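Local coordinates for protein alpha-L-arabinosidase (Xanthomonas axonopodis pv. citri, PDB 6D25) that probably cleaves arabinofuranosyl side groups from arabinoxylans as a trimeric family GH51 arabinofuranosidase able to cope with internal di-substitutions, at residues 46-51 and 357-362; 351-356 and 399-404. One frame throughout, in Å; residues are numbered along the deposited sequence.

Interaction 1 of 2, residues 46-51 and 357-362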
ATOM      1  N   ARG A  46      31.408 -14.782 -10.091  1.00 15.55           N
ATOM      2  CA  ARG A  46      30.778 -15.354 -11.278  1.00 15.47           C
ATOM      3  C   ARG A  46      29.420 -14.704 -11.552  1.00 15.15           C
ATOM      4  O   ARG A  46      28.989 -14.726 -12.697  1.00 15.56           O
ATOM      5  CB  ARG A  46      30.618 -16.869 -11.164  1.00 16.16           C
ATOM      6  CG  ARG A  46      29.620 -17.368 -10.127  1.00 16.43           C
ATOM      7  CD  ARG A  46      29.624 -18.897 -10.137  1.00 17.26           C
ATOM      8  NE  ARG A  46      28.550 -19.419  -9.277  1.00 17.41           N
ATOM      9  CZ  ARG A  46      28.593 -19.551  -7.970  1.00 18.35           C
ATOM     10  NH1 ARG A  46      29.713 -19.254  -7.298  1.00 17.72           N
ATOM     11  NH2 ARG A  46      27.513 -20.053  -7.381  1.00 17.82           N
ATOM     12  N   GLN A  47      28.762 -14.139 -10.550  1.00 14.83           N
ATOM     13  CA  GLN A  47      27.419 -13.586 -10.736  1.00 14.73           C
ATOM     14  C   GLN A  47      27.468 -12.291 -11.561  1.00 14.48           C
ATOM     15  O   GLN A  47      26.423 -11.778 -11.944  1.00 14.01           O
ATOM     16  CB  GLN A  47      26.737 -13.310  -9.397  1.00 15.13           C
ATOM     17  CG  GLN A  47      26.717 -14.478  -8.425  1.00 15.16           C
ATOM     18  CD  GLN A  47      26.086 -15.733  -8.970  1.00 15.53           C
ATOM     19  OE1 GLN A  47      25.278 -15.682  -9.879  1.00 15.70           O
ATOM     20  NE2 GLN A  47      26.446 -16.863  -8.377  1.00 15.88           N
ATOM     21  N   LEU A  48      28.670 -11.779 -11.868  1.00 14.82           N
ATOM     22  CA  LEU A  48      28.792 -10.671 -12.811  1.00 14.74           C
ATOM     23  C   LEU A  48      28.346 -11.078 -14.225  1.00 14.50           C
ATOM     24  O   LEU A  48      28.110 -10.208 -15.072  1.00 14.65           O
ATOM     25  CB  LEU A  48      30.261 -10.205 -12.824  1.00 15.27           C
ATOM     26  CG  LEU A  48      30.739  -9.495 -11.555  1.00 15.82           C
ATOM     27  CD1 LEU A  48      32.189  -9.085 -11.704  1.00 16.52           C
ATOM     28  CD2 LEU A  48      29.869  -8.299 -11.219  1.00 15.78           C
ATOM     29  N   PHE A  49      28.221 -12.358 -14.483  1.00 14.60           N
ATOM     30  CA  PHE A  49      27.840 -12.891 -15.798  1.00 14.97           C
ATOM     31  C   PHE A  49      26.377 -13.346 -15.805  1.00 14.84           C
ATOM     32  O   PHE A  49      26.010 -14.209 -16.617  1.00 15.26           O
ATOM     33  CB  PHE A  49      28.803 -14.035 -16.159  1.00 15.37           C
ATOM     34  CG  PHE A  49      30.220 -13.524 -16.266  1.00 15.34           C
ATOM     35  CD1 PHE A  49      30.624 -12.829 -17.389  1.00 15.56           C
ATOM     36  CD2 PHE A  49      31.089 -13.594 -15.195  1.00 15.35           C
ATOM     37  CE1 PHE A  49      31.897 -12.260 -17.459  1.00 16.09           C
ATOM     38  CE2 PHE A  49      32.377 -13.096 -15.284  1.00 16.08           C
ATOM     39  CZ  PHE A  49      32.769 -12.382 -16.404  1.00 16.20           C
ATOM     40  N   GLY A  50      25.557 -12.760 -14.942  1.00 14.67           N
ATOM     41  CA  GLY A  50      24.139 -13.090 -14.885  1.00 14.29           C
ATOM     42  C   GLY A  50      23.403 -12.753 -16.169  1.00 14.01           C
ATOM     43  O   GLY A  50      23.814 -11.858 -16.980  1.00 14.23           O
ATOM     44  N   GLN A  51      22.320 -13.518 -16.378  1.00 14.20           N
ATOM     45  CA  GLN A  51      21.415 -13.338 -17.491  1.00 14.51           C
ATOM     46  C   GLN A  51      20.054 -12.881 -16.934  1.00 14.72           C
ATOM     47  O   GLN A  51      19.801 -12.896 -15.728  1.00 14.38           O
ATOM     48  CB  GLN A  51      21.282 -14.635 -18.285  1.00 14.45           C
ATOM     49  CG  GLN A  51      22.602 -15.196 -18.829  1.00 14.93           C
ATOM     50  CD  GLN A  51      23.126 -14.453 -20.040  1.00 15.13           C
ATOM     51  OE1 GLN A  51      22.409 -13.708 -20.711  1.00 15.03           O
ATOM     52  NE2 GLN A  51      24.405 -14.648 -20.330  1.00 15.73           N
ATOM     53  N   ASP A 357      35.291  -5.642 -18.102  1.00 17.45           N
ATOM     54  CA  ASP A 357      36.515  -5.011 -17.597  1.00 18.78           C
ATOM     55  C   ASP A 357      36.153  -4.112 -16.410  1.00 18.89           C
ATOM     56  O   ASP A 357      36.763  -4.194 -15.334  1.00 20.04           O
ATOM     57  CB  ASP A 357      37.229  -4.210 -18.683  1.00 19.66           C
ATOM     58  CG  ASP A 357      37.845  -5.004 -19.837  1.00 20.28           C
ATOM     59  OD1 ASP A 357      37.967  -6.277 -19.723  1.00 20.08           O
ATOM     60  OD2 ASP A 357      38.206  -4.331 -20.891  1.00 22.63           O
ATOM     61  N   ILE A 358      35.126  -3.273 -16.609  1.00 18.81           N
ATOM     62  CA  ILE A 358      34.755  -2.288 -15.595  1.00 18.18           C
ATOM     63  C   ILE A 358      34.251  -2.983 -14.321  1.00 17.90           C
ATOM     64  O   ILE A 358      34.644  -2.649 -13.195  1.00 18.21           O
ATOM     65  CB  ILE A 358      33.747  -1.298 -16.179  1.00 18.43           C
ATOM     66  CG1 ILE A 358      34.404  -0.346 -17.182  1.00 18.37           C
ATOM     67  CG2 ILE A 358      33.002  -0.528 -15.073  1.00 18.76           C
ATOM     68  CD1 ILE A 358      33.382   0.367 -18.063  1.00 18.42           C
ATOM     69  N   PHE A 359      33.363  -3.958 -14.475  1.00 17.41           N
ATOM     70  CA  PHE A 359      32.831  -4.652 -13.295  1.00 16.64           C
ATOM     71  C   PHE A 359      33.974  -5.280 -12.500  1.00 17.39           C
ATOM     72  O   PHE A 359      33.979  -5.209 -11.231  1.00 17.06           O
ATOM     73  CB  PHE A 359      31.857  -5.763 -13.674  1.00 15.90           C
ATOM     74  CG  PHE A 359      30.629  -5.370 -14.447  1.00 15.38           C
ATOM     75  CD1 PHE A 359      30.077  -4.120 -14.337  1.00 15.28           C
ATOM     76  CD2 PHE A 359      29.963  -6.310 -15.223  1.00 15.18           C
ATOM     77  CE1 PHE A 359      28.937  -3.764 -15.057  1.00 14.94           C
ATOM     78  CE2 PHE A 359      28.816  -5.978 -15.913  1.00 14.52           C
ATOM     79  CZ  PHE A 359      28.318  -4.704 -15.847  1.00 14.82           C
ATOM     80  N   SER A 360      34.927  -5.894 -13.212  1.00 17.92           N
ATOM     81  CA  SER A 360      36.008  -6.603 -12.539  1.00 18.69           C
ATOM     82  C   SER A 360      36.925  -5.624 -11.782  1.00 19.59           C
ATOM     83  O   SER A 360      37.588  -6.031 -10.798  1.00 19.72           O
ATOM     84  CB  SER A 360      36.764  -7.464 -13.525  1.00 19.80           C
ATOM     85  OG  SER A 360      37.693  -6.715 -14.295  1.00 21.22           O
ATOM     86  N   GLN A 361      36.967  -4.343 -12.201  1.00 19.61           N
ATOM     87  CA  GLN A 361      37.740  -3.310 -11.520  1.00 20.92           C
ATOM     88  C   GLN A 361      37.036  -2.845 -10.232  1.00 20.70           C
ATOM     89  O   GLN A 361      37.637  -2.109  -9.433  1.00 19.90           O
ATOM     90  CB  GLN A 361      37.949  -2.068 -12.400  1.00 23.05           C
ATOM     91  CG  GLN A 361      38.673  -2.310 -13.693  1.00 25.71           C
ATOM     92  CD  GLN A 361      39.895  -3.175 -13.474  1.00 28.95           C
ATOM     93  OE1 GLN A 361      40.874  -2.724 -12.849  1.00 31.03           O
ATOM     94  NE2 GLN A 361      39.804  -4.441 -13.921  1.00 27.64           N
ATOM     95  N   HIS A 362      35.754  -3.195 -10.050  1.00 19.81           N
ATOM     96  CA  HIS A 362      34.958  -2.746  -8.900  1.00 19.99           C
ATOM     97  C   HIS A 362      34.459  -3.961  -8.138  1.00 20.05           C
ATOM     98  O   HIS A 362      33.378  -3.907  -7.528  1.00 19.34           O
ATOM     99  CB  HIS A 362      33.788  -1.868  -9.387  1.00 19.76           C
ATOM    100  CG  HIS A 362      34.243  -0.564  -9.954  1.00 20.48           C
ATOM    101  ND1 HIS A 362      34.490   0.517  -9.140  1.00 21.33           N
ATOM    102  CD2 HIS A 362      34.483  -0.175 -11.223  1.00 20.60           C
ATOM    103  CE1 HIS A 362      34.908   1.539  -9.883  1.00 22.94           C
ATOM    104  NE2 HIS A 362      34.906   1.144 -11.185  1.00 21.97           N
TER

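Interaction 2 of 2, residues 351-356 and 399-404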
ATOM      1  N   VAL A 351      30.974  -3.725 -26.424  1.00 15.84           N
ATOM      2  CA  VAL A 351      30.217  -3.244 -25.294  1.00 15.96           C
ATOM      3  C   VAL A 351      30.340  -4.242 -24.137  1.00 15.67           C
ATOM      4  O   VAL A 351      30.616  -3.851 -22.993  1.00 15.85           O
ATOM      5  CB  VAL A 351      28.744  -2.951 -25.643  1.00 15.77           C
ATOM      6  CG1 VAL A 351      27.871  -2.850 -24.415  1.00 15.36           C
ATOM      7  CG2 VAL A 351      28.636  -1.685 -26.479  1.00 16.51           C
ATOM      8  N   ALA A 352      30.153  -5.526 -24.420  1.00 15.49           N
ATOM      9  CA  ALA A 352      30.242  -6.532 -23.352  1.00 15.42           C
ATOM     10  C   ALA A 352      31.650  -6.586 -22.753  1.00 15.76           C
ATOM     11  O   ALA A 352      31.783  -6.626 -21.525  1.00 15.60           O
ATOM     12  CB  ALA A 352      29.796  -7.876 -23.878  1.00 15.54           C
ATOM     13  N   SER A 353      32.715  -6.591 -23.577  1.00 15.94           N
ATOM     14  CA  SER A 353      34.069  -6.720 -23.019  1.00 16.31           C
ATOM     15  C   SER A 353      34.396  -5.503 -22.152  1.00 15.84           C
ATOM     16  O   SER A 353      34.983  -5.670 -21.060  1.00 15.84           O
ATOM     17  CB  SER A 353      35.150  -6.959 -24.063  1.00 16.86           C
ATOM     18  OG  SER A 353      35.256  -5.841 -24.916  1.00 19.30           O
ATOM     19  N   LEU A 354      33.969  -4.335 -22.558  1.00 15.29           N
ATOM     20  CA  LEU A 354      34.289  -3.129 -21.771  1.00 15.94           C
ATOM     21  C   LEU A 354      33.569  -3.153 -20.416  1.00 16.06           C
ATOM     22  O   LEU A 354      34.138  -2.762 -19.392  1.00 16.96           O
ATOM     23  CB  LEU A 354      33.936  -1.880 -22.568  1.00 16.43           C
ATOM     24  CG  LEU A 354      34.708  -1.674 -23.864  1.00 17.04           C
ATOM     25  CD1 LEU A 354      34.130  -0.503 -24.630  1.00 17.80           C
ATOM     26  CD2 LEU A 354      36.168  -1.451 -23.583  1.00 17.96           C
ATOM     27  N   ASN A 355      32.331  -3.618 -20.398  1.00 15.90           N
ATOM     28  CA  ASN A 355      31.572  -3.713 -19.172  1.00 16.17           C
ATOM     29  C   ASN A 355      32.170  -4.758 -18.224  1.00 16.25           C
ATOM     30  O   ASN A 355      32.318  -4.482 -17.018  1.00 16.34           O
ATOM     31  CB  ASN A 355      30.092  -3.940 -19.428  1.00 16.05           C
ATOM     32  CG  ASN A 355      29.384  -2.644 -19.730  1.00 17.13           C
ATOM     33  OD1 ASN A 355      28.930  -1.952 -18.808  1.00 17.86           O
ATOM     34  ND2 ASN A 355      29.271  -2.296 -21.023  1.00 17.93           N
ATOM     35  N   PHE A 356      32.538  -5.924 -18.742  1.00 16.11           N
ATOM     36  CA  PHE A 356      33.224  -6.928 -17.896  1.00 16.58           C
ATOM     37  C   PHE A 356      34.532  -6.378 -17.299  1.00 16.90           C
ATOM     38  O   PHE A 356      34.802  -6.597 -16.118  1.00 16.36           O
ATOM     39  CB  PHE A 356      33.506  -8.198 -18.677  1.00 16.49           C
ATOM     40  CG  PHE A 356      32.276  -8.929 -19.154  1.00 16.71           C
ATOM     41  CD1 PHE A 356      31.095  -8.919 -18.421  1.00 17.22           C
ATOM     42  CD2 PHE A 356      32.338  -9.725 -20.282  1.00 17.14           C
ATOM     43  CE1 PHE A 356      30.000  -9.682 -18.810  1.00 16.80           C
ATOM     44  CE2 PHE A 356      31.237 -10.482 -20.662  1.00 16.87           C
ATOM     45  CZ  PHE A 356      30.071 -10.429 -19.947  1.00 16.74           C
ATOM     46  N   ALA A 399      31.564 -16.244 -23.382  1.00 16.28           N
ATOM     47  CA  ALA A 399      32.404 -17.444 -23.482  1.00 17.54           C
ATOM     48  C   ALA A 399      33.881 -17.090 -23.222  1.00 17.86           C
ATOM     49  O   ALA A 399      34.533 -17.749 -22.442  1.00 17.60           O
ATOM     50  CB  ALA A 399      32.254 -18.107 -24.834  1.00 18.18           C
ATOM     51  N   LEU A 400      34.395 -16.037 -23.848  1.00 18.21           N
ATOM     52  CA  LEU A 400      35.827 -15.674 -23.702  1.00 18.62           C
ATOM     53  C   LEU A 400      36.143 -15.338 -22.243  1.00 17.49           C
ATOM     54  O   LEU A 400      37.239 -15.608 -21.804  1.00 16.78           O
ATOM     55  CB  LEU A 400      36.195 -14.467 -24.571  1.00 20.38           C
ATOM     56  CG  LEU A 400      36.362 -14.777 -26.071  1.00 22.99           C
ATOM     57  CD1 LEU A 400      36.643 -13.501 -26.871  1.00 25.70           C
ATOM     58  CD2 LEU A 400      37.417 -15.834 -26.362  1.00 23.94           C
ATOM     59  N   TYR A 401      35.211 -14.696 -21.543  1.00 15.81           N
ATOM     60  CA  TYR A 401      35.457 -14.247 -20.188  1.00 16.23           C
ATOM     61  C   TYR A 401      35.070 -15.309 -19.151  1.00 16.80           C
ATOM     62  O   TYR A 401      35.085 -15.022 -17.957  1.00 17.07           O
ATOM     63  CB  TYR A 401      34.727 -12.932 -19.896  1.00 15.61           C
ATOM     64  CG  TYR A 401      35.425 -11.689 -20.363  1.00 15.00           C
ATOM     65  CD1 TYR A 401      35.439 -11.307 -21.697  1.00 14.88           C
ATOM     66  CD2 TYR A 401      36.016 -10.828 -19.462  1.00 15.29           C
ATOM     67  CE1 TYR A 401      36.056 -10.144 -22.132  1.00 14.86           C
ATOM     68  CE2 TYR A 401      36.639  -9.660 -19.869  1.00 15.00           C
ATOM     69  CZ  TYR A 401      36.637  -9.298 -21.204  1.00 15.44           C
ATOM     70  OH  TYR A 401      37.217  -8.098 -21.571  1.00 15.54           O
ATOM     71  N   LYS A 402      34.735 -16.518 -19.551  1.00 17.77           N
ATOM     72  CA  LYS A 402      34.431 -17.584 -18.574  1.00 20.81           C
ATOM     73  C   LYS A 402      35.507 -17.746 -17.481  1.00 19.63           C
ATOM     74  O   LYS A 402      35.158 -18.001 -16.346  1.00 18.62           O
ATOM     75  CB  LYS A 402      34.309 -18.947 -19.242  1.00 24.89           C
ATOM     76  CG  LYS A 402      32.909 -19.454 -19.342  1.00 31.12           C
ATOM     77  CD  LYS A 402      32.822 -20.770 -20.107  1.00 35.72           C
ATOM     78  CE  LYS A 402      33.068 -21.946 -19.208  1.00 39.71           C
ATOM     79  NZ  LYS A 402      32.553 -23.166 -19.857  1.00 45.18           N
ATOM     80  N   PRO A 403      36.807 -17.643 -17.822  1.00 19.04           N
ATOM     81  CA  PRO A 403      37.812 -17.764 -16.773  1.00 19.19           C
ATOM     82  C   PRO A 403      37.726 -16.686 -15.671  1.00 18.97           C
ATOM     83  O   PRO A 403      38.284 -16.886 -14.600  1.00 18.86           O
ATOM     84  CB  PRO A 403      39.143 -17.632 -17.525  1.00 20.41           C
ATOM     85  CG  PRO A 403      38.817 -18.062 -18.957  1.00 20.48           C
ATOM     86  CD  PRO A 403      37.413 -17.556 -19.150  1.00 19.72           C
ATOM     87  N   TYR A 404      37.025 -15.575 -15.914  1.00 18.17           N
ATOM     88  CA  TYR A 404      36.798 -14.553 -14.905  1.00 17.87           C
ATOM     89  C   TYR A 404      35.824 -15.024 -13.811  1.00 17.92           C
ATOM     90  O   TYR A 404      35.776 -14.404 -12.751  1.00 18.25           O
ATOM     91  CB  TYR A 404      36.268 -13.269 -15.541  1.00 17.40           C
ATOM     92  CG  TYR A 404      37.304 -12.380 -16.190  1.00 17.70           C
ATOM     93  CD1 TYR A 404      38.271 -12.883 -17.029  1.00 17.70           C
ATOM     94  CD2 TYR A 404      37.307 -11.018 -15.948  1.00 17.79           C
ATOM     95  CE1 TYR A 404      39.241 -12.066 -17.601  1.00 18.18           C
ATOM     96  CE2 TYR A 404      38.255 -10.176 -16.519  1.00 18.23           C
ATOM     97  CZ  TYR A 404      39.234 -10.703 -17.343  1.00 18.19           C
ATOM     98  OH  TYR A 404      40.164  -9.879 -17.916  1.00 18.54           O
TER

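Interaction 1 of 2, residues 46-51 and 357-362
Leu48 reaches across to the root of the Phe359 side chain, and this one meeting accounts for most of a contact that buries only 125 Å² in all. Both methyl groups of Leu48 take part: CD1 lies 3.9 Å from Phe359 CB, and CD2 lies 4.1 Å from that same carbon. The extended second torsion (chi2 -180°) carries Leu48 CD1 forward, whereas the Phe359 ring runs back the other way; the leucine methyls and the phenylalanine therefore overlap at CB and head opposite ways beyond it. The ring meets Leu48 O obliquely, with Phe359 CD2 4.3 Å from that oxygen.

Around this apolar meeting the (beta/alpha)8 barrel of the GH51 catalytic domain closes on itself: 46-51 leads into its first strand, 51-52, and helix 346-361 comes just before its last, 366-371. Leu48 also touches Val366 on that last strand, and Phe359 makes an edge-to-face pair with Trp325 and packs on Ile302 of helix 285-312.

Packing slackens toward Ser360, whose N is 4.5 Å from Leu48 CD1. The polar end of Ser360 serves its own helix, with OG bonded to Asp357 O at 2.9 Å and tilted 30° from the carbonyl plane. That oxygen also accepts Gln361 N at 3.1 Å. Gln361 and His362, which follow, are partly exposed, and His362 NE2 turns to Asp299 OD1.

Interaction 2 of 2, residues 351-356 and 399-404
Tyr401 OH passes Ser353 to reach Asp357 OD1, a carboxylate oxygen held by two hydroxyls, since Ser432 OG is hydrogen-bonded to it as well. On the way the phenol tip brushes the helix, with Tyr401 OH 3.4 Å from Ser353 CB. The hydroxyl of Ser353 is engaged elsewhere: its OG bonds to Leu350 O one turn back and to Thr446 OG1 on strand 441-447.

Nearer its base the tyrosine ring meets Phe356. The CB of Phe356 sits over one face of the Tyr401 ring, 4.0 Å from its centroid and 28° off the normal, which qualifies as a CH-pi contact. The phenylalanine ring then leans across the same tyrosine: Phe356 CD2 is 3.7 Å from Tyr401 CG, and the two rings meet obliquely, their planes at an angle of 54°. Phe356 has CG anti to its own carbonyl carbon (chi1 -63°), which sends the ring past CB toward the base of the tyrosine.

Tyr401 is the residue at which the chain leaves helix 393-400, so the contact joins that helix end to barrel helix 346-361. Ala444 and Met516, on strands of the beta-rich C-terminal domain, also touch the tyrosine. Apolar packing probably helps set the tilt of the buried ring, while the bond to Asp357 OD1 holds its hydroxyl end and probably helps stabilise a negative charge on that carboxylate.

In the fold
From the N terminus, residues 46-51 come first, on the way into the first barrel strand. The chain then runs through most of the barrel before helix 346-361 supplies 351-356 and, directly after it, 357-362; interaction 1 there closes a loop of 305 residues. Interaction 2 spans only 42, ending at 399-404 beyond the last barrel strand. Because 351-356 precedes 357-362, the segments alternate and the two loops cross. Helix 346-361 is common to both, and Phe49 bridges them, its CE1 lying 3.5 Å from Phe356 CE1 and its CZ 3.7 Å from Tyr404 CB. Together they tie the barrel's seam to the end of helix 393-400, beside the C-terminal beta domain.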